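Local structure of enoyl-acyl carrier protein reductase (Uncultured bacterium, 6KIA) at residues M1-I5 with N360-W364; A238-H242 with K266-E270; L310-K314 with Q325-C329; L342-I346 with E382-M386. The protein probably reduces the enoyl double bond of acyl-carrier-protein-bound fatty acid intermediates with NADH, and is linked to triclosan resistance. All coordinates share one frame; numbering follows the deposited sequence.

Contact 1 of 4, residues M1-I5 with N360-W364; sequences MKSPI and NFEAW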
loop_
_atom_site.group_PDB
_atom_site.type_symbol
_atom_site.label_atom_id
_atom_site.label_comp_id
_atom_site.label_asym_id
_atom_site.label_seq_id
_atom_site.Cartn_x
_atom_site.Cartn_y
_atom_site.Cartn_z
ATOM N N MET A 1 5.267 16.361 -8.194
ATOM C CA MET A 1 6.633 16.254 -8.693
ATOM C C MET A 1 6.632 15.782 -10.143
ATOM O O MET A 1 5.725 15.060 -10.566
ATOM C CB MET A 1 7.463 15.300 -7.820
ATOM C CG MET A 1 7.074 13.817 -7.910
ATOM S SD MET A 1 5.454 13.405 -7.220
ATOM C CE MET A 1 5.724 13.799 -5.486
ATOM N N LYS A 2 7.661 16.151 -10.898
ATOM C CA LYS A 2 7.702 15.776 -12.309
ATOM C C LYS A 2 8.600 14.589 -12.553
ATOM O O LYS A 2 8.712 14.132 -13.684
ATOM C CB LYS A 2 8.168 16.936 -13.199
ATOM C CG LYS A 2 7.489 18.271 -12.987
ATOM C CD LYS A 2 7.408 19.004 -14.336
ATOM C CE LYS A 2 5.995 19.455 -14.683
ATOM N NZ LYS A 2 5.313 20.161 -13.565
ATOM N N SER A 3 9.225 14.074 -11.496
ATOM C CA SER A 3 9.947 12.809 -11.607
ATOM C C SER A 3 10.094 12.197 -10.219
ATOM O O SER A 3 9.912 12.892 -9.212
ATOM C CB SER A 3 11.325 12.998 -12.269
ATOM O OG SER A 3 12.145 13.875 -11.525
ATOM N N PRO A 4 10.403 10.891 -10.156
ATOM C CA PRO A 4 10.578 10.246 -8.858
ATOM C C PRO A 4 11.658 10.942 -8.050
ATOM O O PRO A 4 12.611 11.478 -8.631
ATOM C CB PRO A 4 10.993 8.814 -9.234
ATOM C CG PRO A 4 10.386 8.599 -10.545
ATOM C CD PRO A 4 10.449 9.912 -11.258
ATOM N N ILE A 5 11.488 10.945 -6.730
ATOM C CA ILE A 5 12.454 11.495 -5.792
ATOM C C ILE A 5 13.070 10.325 -5.033
ATOM O O ILE A 5 12.517 9.877 -4.038
ATOM C CB ILE A 5 11.760 12.474 -4.812
ATOM C CG1 ILE A 5 10.943 13.504 -5.607
ATOM C CG2 ILE A 5 12.775 13.114 -3.836
ATOM C CD1 ILE A 5 9.999 14.316 -4.799
ATOM N N ASN A 360 5.703 6.278 -18.952
ATOM C CA ASN A 360 5.392 7.689 -19.017
ATOM C C ASN A 360 4.935 8.172 -17.652
ATOM O O ASN A 360 3.806 7.924 -17.236
ATOM C CB ASN A 360 4.318 7.917 -20.074
ATOM C CG ASN A 360 4.014 9.385 -20.316
ATOM O OD1 ASN A 360 4.207 10.243 -19.454
ATOM N ND2 ASN A 360 3.512 9.676 -21.510
ATOM N N PHE A 361 5.820 8.881 -16.970
ATOM C CA PHE A 361 5.578 9.298 -15.595
ATOM C C PHE A 361 4.489 10.357 -15.481
ATOM O O PHE A 361 3.632 10.297 -14.600
ATOM C CB PHE A 361 6.877 9.813 -14.983
ATOM C CG PHE A 361 6.783 10.103 -13.510
ATOM C CD1 PHE A 361 6.969 9.087 -12.577
ATOM C CD2 PHE A 361 6.512 11.389 -13.057
ATOM C CE1 PHE A 361 6.879 9.346 -11.215
ATOM C CE2 PHE A 361 6.425 11.657 -11.695
ATOM C CZ PHE A 361 6.614 10.637 -10.774
ATOM N N GLU A 362 4.477 11.299 -16.416
ATOM C CA GLU A 362 3.592 12.441 -16.287
ATOM C C GLU A 362 2.157 11.991 -16.544
ATOM O O GLU A 362 1.215 12.533 -15.974
ATOM C CB GLU A 362 3.969 13.550 -17.284
ATOM C CG GLU A 362 5.396 13.510 -17.880
ATOM C CD GLU A 362 6.515 13.270 -16.876
ATOM O OE1 GLU A 362 6.550 13.958 -15.834
ATOM O OE2 GLU A 362 7.365 12.390 -17.141
ATOM N N ALA A 363 2.007 10.940 -17.342
ATOM C CA ALA A 363 0.689 10.439 -17.714
ATOM C C ALA A 363 0.080 9.478 -16.691
ATOM O O ALA A 363 -1.055 9.052 -16.845
ATOM C CB ALA A 363 0.763 9.764 -19.087
ATOM N N TRP A 364 0.839 9.157 -15.647
ATOM C CA TRP A 364 0.448 8.153 -14.648
ATOM C C TRP A 364 -0.757 8.554 -13.810
ATOM O O TRP A 364 -0.849 9.701 -13.372
ATOM C CB TRP A 364 1.643 7.891 -13.733
ATOM C CG TRP A 364 1.533 6.733 -12.776
ATOM C CD1 TRP A 364 1.906 5.447 -13.018
ATOM C CD2 TRP A 364 1.053 6.764 -11.415
ATOM N NE1 TRP A 364 1.683 4.669 -11.909
ATOM C CE2 TRP A 364 1.159 5.451 -10.912
ATOM C CE3 TRP A 364 0.543 7.776 -10.579
ATOM C CZ2 TRP A 364 0.788 5.115 -9.613
ATOM C CZ3 TRP A 364 0.159 7.444 -9.284
ATOM C CH2 TRP A 364 0.286 6.122 -8.810
HETATM O O HOH W 1 9.891 12.115 -15.167
#
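The Phe361 ring is covered on one face by Pro4 and Ser3. Pro4 CD sits 3.9 Å from the ring centroid and Ser3 CA 4.1 Å, both as CH-pi contacts, with the proline offset toward the rim at CE1. Proline suits this spot because the hydrogens on CD, next to the ring nitrogen, are slightly polarised and meet pi electrons readily. His242 stacks on the opposite face. Near the ring plane, Met1 O approaches the edge, 3.7 Å from Phe361 CE2, while Met1 CG lies 4.3 Å from Phe361 CZ. The phenyl group reaches the N-terminal segment because its CG stands anti to the backbone N (chi1 -173°). Asn360 OD1 accepts from Ala363 N at 3.1 Å, an Asx motif at the start of the type I turn from Phe361 to Trp364. On the polar side a water donates to Lys2 O at 2.8 Å and to OE2 of the poorly ordered Glu362 at 3.2 Å. No direct hydrogen bond joins the two segments. Lys2 O and Glu362 OE1, both acceptors, lie 3.1 Å apart without a bond, a mismatch the water probably eases. Ring packing therefore carries the contact that ties the N-terminus to the loop before helix 370-385.

Contact 2 of 4, residues A238-H242 with K266-E270; sequences AYGYH and KMRLE. With NAI (1,4-dihydronicotinamide adenine dinucleotide), chain D.
Lys266 and His242 anchor a buried strand-to-helix contact on the cofactor site, in which residues 266-270 of helix 263-278 pack against the end of strand 234-240 and the turn after it. Lys266 NZ makes three bonds: to Tyr239 O at 2.8 Å, and to O2D and O3D of the NADH nicotinamide ribose at 2.8 and 3.0 Å. Its chain bends at chi2 (-62°) and then runs straight past Gly240 to the ribose. The spacing from Tyr257 matches the YX8K signature of FabV-type enoyl reductases, in keeping with a ribose-binding lysine. Tyr241 CB rests 3.5 Å from the nicotinamide C5N, and the Tyr241 hydroxyl is hydrogen-bonded to Glu290. At the other end, His242 ND1 donates to Glu270 OE2 at 2.7 Å, N-H...O angle 164°, in the imidazole plane and on the syn lone pair. Asn287 ND2 also bonds OE2, holding the carboxylate in place for the histidine. Met267 CG touches His242 CE1 at 3.6 Å, and Leu269 CD2 meets Ala238 CB. Strand 234-240, helix 263-278 and strand 283-287, parallel to the first, form a beta-alpha-beta unit of the Rossmann-type sheet, interrupted by hairpin 244-255; Phe213 of helix 196-219 touches both Ala238 and Leu269.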
loop_
_atom_site.group_PDB
_atom_site.type_symbol
_atom_site.label_atom_id
_atom_site.label_comp_id
_atom_site.label_asym_id
_atom_site.label_seq_id
_atom_site.Cartn_x
_atom_site.Cartn_y
_atom_site.Cartn_z
ATOM N N ALA A 238 3.661 7.082 5.523
ATOM C CA ALA A 238 2.590 6.440 4.779
ATOM C C ALA A 238 3.234 5.585 3.706
ATOM O O ALA A 238 4.339 5.876 3.248
ATOM C CB ALA A 238 1.628 7.462 4.147
ATOM N N TYR A 239 2.533 4.539 3.300
ATOM C CA TYR A 239 2.987 3.689 2.203
ATOM C C TYR A 239 2.361 4.203 0.916
ATOM O O TYR A 239 1.142 4.199 0.776
ATOM C CB TYR A 239 2.609 2.226 2.435
ATOM C CG TYR A 239 3.402 1.542 3.526
ATOM C CD1 TYR A 239 4.607 0.898 3.239
ATOM C CD2 TYR A 239 2.941 1.537 4.847
ATOM C CE1 TYR A 239 5.334 0.277 4.234
ATOM C CE2 TYR A 239 3.678 0.921 5.848
ATOM C CZ TYR A 239 4.848 0.294 5.531
ATOM O OH TYR A 239 5.586 -0.322 6.519
ATOM N N GLY A 240 3.193 4.665 -0.007
ATOM C CA GLY A 240 2.671 5.151 -1.263
ATOM C C GLY A 240 2.959 4.145 -2.344
ATOM O O GLY A 240 3.818 3.283 -2.175
ATOM N N TYR A 241 2.219 4.236 -3.449
ATOM C CA TYR A 241 2.666 3.569 -4.682
ATOM C C TYR A 241 2.620 4.602 -5.804
ATOM O O TYR A 241 1.609 5.284 -5.968
ATOM C CB TYR A 241 1.805 2.362 -5.062
ATOM C CG TYR A 241 2.317 1.742 -6.352
ATOM C CD1 TYR A 241 3.546 1.091 -6.377
ATOM C CD2 TYR A 241 1.597 1.854 -7.541
ATOM C CE1 TYR A 241 4.051 0.554 -7.541
ATOM C CE2 TYR A 241 2.088 1.308 -8.713
ATOM C CZ TYR A 241 3.305 0.654 -8.713
ATOM O OH TYR A 241 3.824 0.105 -9.881
ATOM N N HIS A 242 3.736 4.743 -6.528
ATOM C CA HIS A 242 3.800 5.712 -7.623
ATOM C C HIS A 242 4.818 5.214 -8.630
ATOM O O HIS A 242 5.689 5.964 -9.094
ATOM C CB HIS A 242 4.171 7.106 -7.097
ATOM C CG HIS A 242 3.834 8.218 -8.045
ATOM N ND1 HIS A 242 3.669 9.524 -7.630
ATOM C CD2 HIS A 242 3.636 8.218 -9.386
ATOM C CE1 HIS A 242 3.359 10.278 -8.673
ATOM N NE2 HIS A 242 3.339 9.512 -9.751
ATOM N N LYS A 266 -3.284 8.166 -4.561
ATOM C CA LYS A 266 -1.898 8.144 -4.069
ATOM C C LYS A 266 -1.207 9.500 -4.334
ATOM O O LYS A 266 -0.336 9.910 -3.572
ATOM C CB LYS A 266 -1.094 7.007 -4.705
ATOM C CG LYS A 266 -1.496 5.594 -4.197
ATOM C CD LYS A 266 -1.224 5.483 -2.680
ATOM C CE LYS A 266 -1.398 4.042 -2.199
ATOM N NZ LYS A 266 -1.230 3.860 -0.723
ATOM N N MET A 267 -1.566 10.182 -5.427
ATOM C CA MET A 267 -0.945 11.494 -5.645
ATOM C C MET A 267 -1.542 12.545 -4.702
ATOM O O MET A 267 -0.857 13.495 -4.281
ATOM C CB MET A 267 -1.060 11.914 -7.110
ATOM C CG MET A 267 -0.081 11.126 -7.961
ATOM S SD MET A 267 -0.097 11.604 -9.719
ATOM C CE MET A 267 -1.704 11.012 -10.208
ATOM N N ARG A 268 -2.798 12.355 -4.324
ATOM C CA ARG A 268 -3.390 13.238 -3.329
ATOM C C ARG A 268 -2.733 13.017 -1.956
ATOM O O ARG A 268 -2.478 13.964 -1.210
ATOM C CB ARG A 268 -4.894 13.004 -3.233
ATOM C CG ARG A 268 -5.606 13.968 -2.305
ATOM C CD ARG A 268 -7.112 13.740 -2.316
ATOM N NE ARG A 268 -7.787 14.732 -1.488
ATOM C CZ ARG A 268 -8.159 15.938 -1.914
ATOM N NH1 ARG A 268 -7.966 16.297 -3.178
ATOM N NH2 ARG A 268 -8.745 16.773 -1.076
ATOM N N LEU A 269 -2.416 11.762 -1.662
ATOM C CA LEU A 269 -1.669 11.412 -0.452
ATOM C C LEU A 269 -0.320 12.134 -0.405
ATOM O O LEU A 269 0.058 12.725 0.626
ATOM C CB LEU A 269 -1.461 9.896 -0.392
ATOM C CG LEU A 269 -0.636 9.333 0.769
ATOM C CD1 LEU A 269 -1.436 9.431 2.072
ATOM C CD2 LEU A 269 -0.217 7.890 0.468
ATOM N N GLU A 270 0.395 12.092 -1.522
ATOM C CA GLU A 270 1.654 12.830 -1.641
ATOM C C GLU A 270 1.458 14.324 -1.373
ATOM O O GLU A 270 2.227 14.937 -0.625
ATOM C CB GLU A 270 2.261 12.632 -3.023
ATOM C CG GLU A 270 2.748 11.223 -3.258
ATOM C CD GLU A 270 3.125 10.976 -4.695
ATOM O OE1 GLU A 270 2.726 11.783 -5.567
ATOM O OE2 GLU A 270 3.786 9.959 -4.954
HETATM P PA NAI D . -2.948 -4.929 3.286
HETATM O O1A NAI D . -2.191 -5.776 4.262
HETATM O O2A NAI D . -4.273 -5.472 2.787
HETATM O O5B NAI D . -3.119 -3.494 3.950
HETATM C C5B NAI D . -4.255 -2.710 3.643
HETATM C C4B NAI D . -4.307 -1.675 4.808
HETATM O O4B NAI D . -5.458 -0.704 4.436
HETATM C C3B NAI D . -4.597 -2.206 5.941
HETATM O O3B NAI D . -3.830 -1.600 7.061
HETATM C C2B NAI D . -6.215 -1.924 6.138
HETATM O O2B NAI D . -6.567 -2.069 7.563
HETATM C C1B NAI D . -6.371 -0.736 5.666
HETATM N N9A NAI D . -7.712 -0.558 5.071
HETATM C C8A NAI D . -8.349 -1.074 4.006
HETATM N N7A NAI D . -9.570 -0.544 3.958
HETATM C C5A NAI D . -9.689 0.316 4.997
HETATM C C6A NAI D . -10.784 1.090 5.349
HETATM N N6A NAI D . -12.096 1.261 4.789
HETATM N N1A NAI D . -10.683 1.876 6.434
HETATM C C2A NAI D . -9.526 1.893 7.168
HETATM N N3A NAI D . -8.432 1.121 6.812
HETATM C C4A NAI D . -8.542 0.321 5.705
HETATM O O3 NAI D . -2.056 -4.646 1.922
HETATM P PN NAI D . -0.776 -3.687 1.713
HETATM O O1N NAI D . 0.320 -4.062 2.662
HETATM O O2N NAI D . -0.420 -3.897 0.249
HETATM O O5D NAI D . -1.261 -2.190 1.971
HETATM C C5D NAI D . -0.623 -1.358 2.926
HETATM C C4D NAI D . -0.195 -0.060 2.205
HETATM O O4D NAI D . 0.784 -0.345 1.369
HETATM C C3D NAI D . -1.332 0.476 1.339
HETATM O O3D NAI D . -1.528 1.838 1.519
HETATM C C2D NAI D . -0.778 0.223 -0.081
HETATM O O2D NAI D . -1.483 1.093 -1.037
HETATM C C1D NAI D . 0.503 0.455 0.035
HETATM N N1N NAI D . 1.306 -0.123 -1.042
HETATM C C2N NAI D . 1.091 -1.403 -1.507
HETATM C C3N NAI D . 1.847 -1.890 -2.582
HETATM C C7N NAI D . 1.658 -3.316 -3.097
HETATM O O7N NAI D . 2.072 -3.640 -4.207
HETATM N N7N NAI D . 1.005 -4.264 -2.267
HETATM C C4N NAI D . 2.832 -1.122 -3.184
HETATM C C5N NAI D . 3.078 0.157 -2.670
HETATM C C6N NAI D . 2.310 0.646 -1.608
#

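Contact 3 of 4, residues L310-K314 with Q325-C329; sequences LKALK and QWQAC
The carbonyl oxygen of Leu310 takes a hydrogen bond from Trp326 NE1 at 3.0 Å, N-H...O angle 151°, besides weak backbone bonds from Leu313 N and Lys314 N in its own helix. The indole proton comes from well above the carbonyl plane, while the oxygen lies close to the plane of the indole. Tryptophan serves well here: one NH satisfies a backbone oxygen while two broad faces remain for packing. Leu310 CD2 sits over one face of the five-membered ring, 3.9 Å from its centroid. Over the opposite face runs the extended Lys314 chain, its CE 3.9 Å from that same centroid, and its NZ stands 3.7 Å from the centroid of the six-membered ring, almost on the normal: a cation-pi contact, suited to a lysine that is otherwise exposed. The two segments belong to a helical hairpin, helices 309-315 and 320-331 joined by a short loop; over residues 310-314 and 325-329 the axes come within 11.0 Å and run nearly antiparallel, at 157°. Smaller apolar contacts flank the indole: Leu313 CD1 lies 4.0 Å from Gln325 CB, and Leu310 CD2 4.1 Å from Cys329 SG. Helix 394-413 covers this flank through Leu398 and Leu401, and Leu339 and Leu343 of helix 339-351 reach Trp326.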
loop_
_atom_site.group_PDB
_atom_site.type_symbol
_atom_site.label_atom_id
_atom_site.label_comp_id
_atom_site.label_asym_id
_atom_site.label_seq_id
_atom_site.Cartn_x
_atom_site.Cartn_y
_atom_site.Cartn_z
ATOM N N LEU A 310 15.868 -9.646 -8.086
ATOM C CA LEU A 310 16.942 -10.655 -8.048
ATOM C C LEU A 310 18.262 -10.114 -8.624
ATOM O O LEU A 310 19.353 -10.310 -8.056
ATOM C CB LEU A 310 16.521 -11.921 -8.789
ATOM C CG LEU A 310 15.576 -12.843 -8.018
ATOM C CD1 LEU A 310 14.861 -13.833 -8.921
ATOM C CD2 LEU A 310 16.322 -13.563 -6.896
ATOM N N LYS A 311 18.158 -9.405 -9.742
ATOM C CA LYS A 311 19.346 -8.866 -10.379
ATOM C C LYS A 311 19.931 -7.751 -9.523
ATOM O O LYS A 311 21.152 -7.629 -9.390
ATOM C CB LYS A 311 18.994 -8.369 -11.786
ATOM C CG LYS A 311 18.659 -9.492 -12.732
ATOM C CD LYS A 311 18.446 -8.980 -14.141
ATOM C CE LYS A 311 18.232 -10.118 -15.114
ATOM N NZ LYS A 311 19.446 -10.986 -15.198
ATOM N N ALA A 312 19.052 -7.021 -8.834
ATOM C CA ALA A 312 19.497 -5.945 -7.950
ATOM C C ALA A 312 20.254 -6.530 -6.780
ATOM O O ALA A 312 21.269 -5.950 -6.333
ATOM C CB ALA A 312 18.290 -5.111 -7.486
ATOM N N LEU A 313 19.814 -7.699 -6.310
ATOM C CA LEU A 313 20.492 -8.286 -5.160
ATOM C C LEU A 313 21.932 -8.585 -5.547
ATOM O O LEU A 313 22.843 -8.448 -4.725
ATOM C CB LEU A 313 19.813 -9.559 -4.668
ATOM C CG LEU A 313 18.458 -9.380 -3.997
ATOM C CD1 LEU A 313 17.912 -10.711 -3.519
ATOM C CD2 LEU A 313 18.510 -8.353 -2.865
ATOM N N LYS A 314 22.147 -8.967 -6.805
ATOM C CA LYS A 314 23.504 -9.281 -7.236
ATOM C C LYS A 314 24.278 -8.007 -7.476
ATOM O O LYS A 314 25.464 -7.903 -7.123
ATOM C CB LYS A 314 23.471 -10.132 -8.524
ATOM C CG LYS A 314 23.081 -11.573 -8.299
ATOM C CD LYS A 314 23.610 -12.446 -9.432
ATOM C CE LYS A 314 23.741 -13.896 -9.014
ATOM N NZ LYS A 314 23.740 -14.772 -10.219
ATOM N N GLN A 325 19.484 -16.539 -2.085
ATOM C CA GLN A 325 18.133 -16.123 -2.487
ATOM C C GLN A 325 17.834 -16.595 -3.892
ATOM O O GLN A 325 16.714 -17.049 -4.181
ATOM C CB GLN A 325 17.955 -14.606 -2.417
ATOM C CG GLN A 325 18.105 -14.076 -1.018
ATOM C CD GLN A 325 17.315 -14.896 -0.036
ATOM O OE1 GLN A 325 16.098 -15.044 -0.160
ATOM N NE2 GLN A 325 18.019 -15.497 0.920
ATOM N N TRP A 326 18.823 -16.451 -4.771
ATOM C CA TRP A 326 18.692 -17.045 -6.106
ATOM C C TRP A 326 18.416 -18.540 -5.992
ATOM O O TRP A 326 17.508 -19.053 -6.638
ATOM C CB TRP A 326 19.953 -16.786 -6.936
ATOM C CG TRP A 326 19.962 -15.430 -7.570
ATOM C CD1 TRP A 326 19.941 -14.218 -6.929
ATOM C CD2 TRP A 326 20.003 -15.138 -8.973
ATOM N NE1 TRP A 326 19.952 -13.193 -7.847
ATOM C CE2 TRP A 326 19.999 -13.737 -9.114
ATOM C CE3 TRP A 326 20.054 -15.930 -10.129
ATOM C CZ2 TRP A 326 20.037 -13.106 -10.355
ATOM C CZ3 TRP A 326 20.089 -15.304 -11.364
ATOM C CH2 TRP A 326 20.083 -13.909 -11.472
ATOM N N GLN A 327 19.155 -19.241 -5.134
ATOM C CA GLN A 327 18.945 -20.691 -4.989
ATOM C C GLN A 327 17.526 -20.997 -4.524
ATOM O O GLN A 327 16.861 -21.922 -5.012
ATOM C CB GLN A 327 19.968 -21.286 -4.011
ATOM C CG GLN A 327 21.383 -21.309 -4.546
ATOM C CD GLN A 327 21.566 -22.320 -5.661
ATOM O OE1 GLN A 327 21.169 -23.477 -5.531
ATOM N NE2 GLN A 327 22.141 -21.879 -6.776
ATOM N N ALA A 328 17.066 -20.221 -3.545
ATOM C CA ALA A 328 15.716 -20.371 -3.024
ATOM C C ALA A 328 14.646 -20.205 -4.107
ATOM O O ALA A 328 13.640 -20.904 -4.084
ATOM C CB ALA A 328 15.487 -19.387 -1.928
ATOM N N CYS A 329 14.849 -19.248 -5.008
ATOM C CA CYS A 329 13.879 -19.027 -6.078
ATOM C C CYS A 329 13.964 -20.126 -7.136
ATOM O O CYS A 329 12.946 -20.519 -7.704
ATOM C CB CYS A 329 14.078 -17.657 -6.724
ATOM S SG CYS A 329 13.638 -16.319 -5.564
#

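Contact 4 of 4, residues L342-I346 with E382-M386; sequences LLQKI and EITKM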
loop_
_atom_site.group_PDB
_atom_site.type_symbol
_atom_site.label_atom_id
_atom_site.label_comp_id
_atom_site.label_asym_id
_atom_site.label_seq_id
_atom_site.Cartn_x
_atom_site.Cartn_y
_atom_site.Cartn_z
ATOM N N LEU A 342 13.263 -17.337 -16.682
ATOM C CA LEU A 342 12.232 -16.485 -16.084
ATOM C C LEU A 342 12.675 -15.023 -16.199
ATOM O O LEU A 342 11.949 -14.147 -16.709
ATOM C CB LEU A 342 11.999 -16.876 -14.617
ATOM C CG LEU A 342 10.800 -16.245 -13.873
ATOM C CD1 LEU A 342 10.412 -17.095 -12.653
ATOM C CD2 LEU A 342 11.060 -14.818 -13.448
ATOM N N LEU A 343 13.884 -14.749 -15.713
ATOM C CA LEU A 343 14.359 -13.381 -15.707
ATOM C C LEU A 343 14.517 -12.807 -17.112
ATOM O O LEU A 343 14.302 -11.606 -17.319
ATOM C CB LEU A 343 15.669 -13.288 -14.943
ATOM C CG LEU A 343 15.518 -13.451 -13.425
ATOM C CD1 LEU A 343 16.881 -13.522 -12.767
ATOM C CD2 LEU A 343 14.704 -12.280 -12.824
ATOM N N GLN A 344 14.897 -13.662 -18.063
ATOM C CA GLN A 344 15.047 -13.212 -19.440
ATOM C C GLN A 344 13.681 -12.880 -20.034
ATOM O O GLN A 344 13.531 -11.934 -20.813
ATOM C CB GLN A 344 15.769 -14.286 -20.267
ATOM C CG GLN A 344 16.046 -13.853 -21.707
ATOM C CD GLN A 344 16.967 -12.639 -21.766
ATOM O OE1 GLN A 344 18.054 -12.644 -21.180
ATOM N NE2 GLN A 344 16.523 -11.584 -22.444
ATOM N N LYS A 345 12.654 -13.608 -19.622
ATOM C CA LYS A 345 11.334 -13.318 -20.125
ATOM C C LYS A 345 10.846 -11.967 -19.584
ATOM O O LYS A 345 10.157 -11.194 -20.285
ATOM C CB LYS A 345 10.380 -14.453 -19.731
ATOM C CG LYS A 345 8.924 -14.221 -20.052
ATOM C CD LYS A 345 8.145 -15.504 -19.788
ATOM C CE LYS A 345 8.660 -16.662 -20.657
ATOM N NZ LYS A 345 8.386 -16.549 -22.122
ATOM N N ILE A 346 11.255 -11.645 -18.355
ATOM C CA ILE A 346 10.963 -10.311 -17.830
ATOM C C ILE A 346 11.786 -9.201 -18.523
ATOM O O ILE A 346 11.269 -8.115 -18.834
ATOM C CB ILE A 346 11.199 -10.255 -16.311
ATOM C CG1 ILE A 346 10.280 -11.255 -15.605
ATOM C CG2 ILE A 346 10.989 -8.798 -15.786
ATOM C CD1 ILE A 346 8.803 -10.850 -15.621
ATOM N N GLU A 382 2.271 -17.379 -17.828
ATOM C CA GLU A 382 3.384 -18.249 -18.219
ATOM C C GLU A 382 4.373 -18.473 -17.071
ATOM O O GLU A 382 4.815 -19.616 -16.790
ATOM C CB GLU A 382 4.145 -17.677 -19.426
ATOM C CG GLU A 382 3.407 -17.729 -20.752
ATOM C CD GLU A 382 4.055 -16.855 -21.818
ATOM O OE1 GLU A 382 5.254 -16.528 -21.686
ATOM O OE2 GLU A 382 3.368 -16.501 -22.800
ATOM N N ILE A 383 4.705 -17.379 -16.395
ATOM C CA ILE A 383 5.676 -17.494 -15.313
ATOM C C ILE A 383 5.069 -18.313 -14.171
ATOM O O ILE A 383 5.721 -19.200 -13.625
ATOM C CB ILE A 383 6.141 -16.135 -14.820
ATOM C CG1 ILE A 383 7.021 -15.513 -15.909
ATOM C CG2 ILE A 383 6.935 -16.288 -13.514
ATOM C CD1 ILE A 383 7.348 -14.077 -15.663
ATOM N N THR A 384 3.812 -18.064 -13.825
ATOM C CA THR A 384 3.185 -18.903 -12.813
ATOM C C THR A 384 3.198 -20.389 -13.191
ATOM O O THR A 384 3.431 -21.255 -12.333
ATOM C CB THR A 384 1.753 -18.448 -12.549
ATOM O OG1 THR A 384 1.810 -17.129 -12.001
ATOM C CG2 THR A 384 1.071 -19.381 -11.554
ATOM N N LYS A 385 3.033 -20.692 -14.474
ATOM C CA LYS A 385 3.037 -22.096 -14.864
ATOM C C LYS A 385 4.440 -22.692 -14.871
ATOM O O LYS A 385 4.583 -23.928 -14.941
ATOM C CB LYS A 385 2.420 -22.290 -16.252
ATOM C CG LYS A 385 0.957 -21.900 -16.392
ATOM C CD LYS A 385 0.502 -22.167 -17.826
ATOM C CE LYS A 385 -0.684 -21.308 -18.232
ATOM N NZ LYS A 385 -1.426 -20.780 -17.062
ATOM N N MET A 386 5.465 -21.846 -14.716
ATOM C CA MET A 386 6.821 -22.385 -14.505
ATOM C C MET A 386 7.066 -23.020 -13.128
ATOM O O MET A 386 8.109 -23.642 -12.908
ATOM C CB MET A 386 7.866 -21.290 -14.696
ATOM C CG MET A 386 7.964 -20.757 -16.108
ATOM S SD MET A 386 9.059 -19.343 -16.102
ATOM C CE MET A 386 8.961 -18.840 -17.818
#
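Ile383 is the main apolar partner of residues 342-346, pressing its two branches on different side chains. Its CD1 meets Ile346 CD1 at 3.5 Å, the two side chains crossing at about a right angle, and its CG2 rests 3.7 Å from Leu342 CD1. Beta-branching suits the position, since CG2 and CG1 leave CB in different directions and one residue can serve both neighbours. Met386, three residues on, brings its sulfur to 4.1 Å from Leu342 CB, and its methyl CE packs 3.6 Å from Lys345 CE; the chain is extended beyond CG, so this unbranched residue reaches across to helix 339-351. Lys345 itself is used twice. Its CG leaves anti to the backbone N (chi1 173°), its CD touches Ile383 CG1, its chain crosses Met386 at a slant, and the bends at chi3 and chi4 bring NZ round to Glu382. There NZ forms a salt bridge with OE1 at 3.2 Å, meeting that oxygen nearly along its C-O bond. The contact thus joins helix 339-351 to the C-terminal part of helix 370-385 with a buried apolar layer, edged on the more exposed side by the ion pair. Further out, Phe307, in the loop leading to helix 309-315, touches Leu342, Ile346 and Ile383 together. Backbone bonds place Met386: its N donates to Ile383 O at 2.9 Å, and the residue is also tied by backbone bonding to Ser334, in the loop before helix 339-351.

In the fold
The four contacts fall into two groups. Contacts 1 and 2, with centres 13 Å apart, touch directly: Trp364 CE3 lies 3.3 Å from His242 CD2, and Met1 SD lies 3.6 Å from Glu270 OE1. Contact 2 holds the nicotinamide ribose, whereas the Phe361 side chain of contact 1 lies farther out, about 13 Å from the cofactor. Contacts 3 and 4, centres 15 Å apart, meet where Trp326 CH2 reaches Leu343 CD1 at 3.5 Å, and lie in a helical region, their own centres 28 and 30 Å from that of contact 2. In sequence, contacts 1 and 4 interlock, with residues 360-364 falling between 342-346 and 382-386.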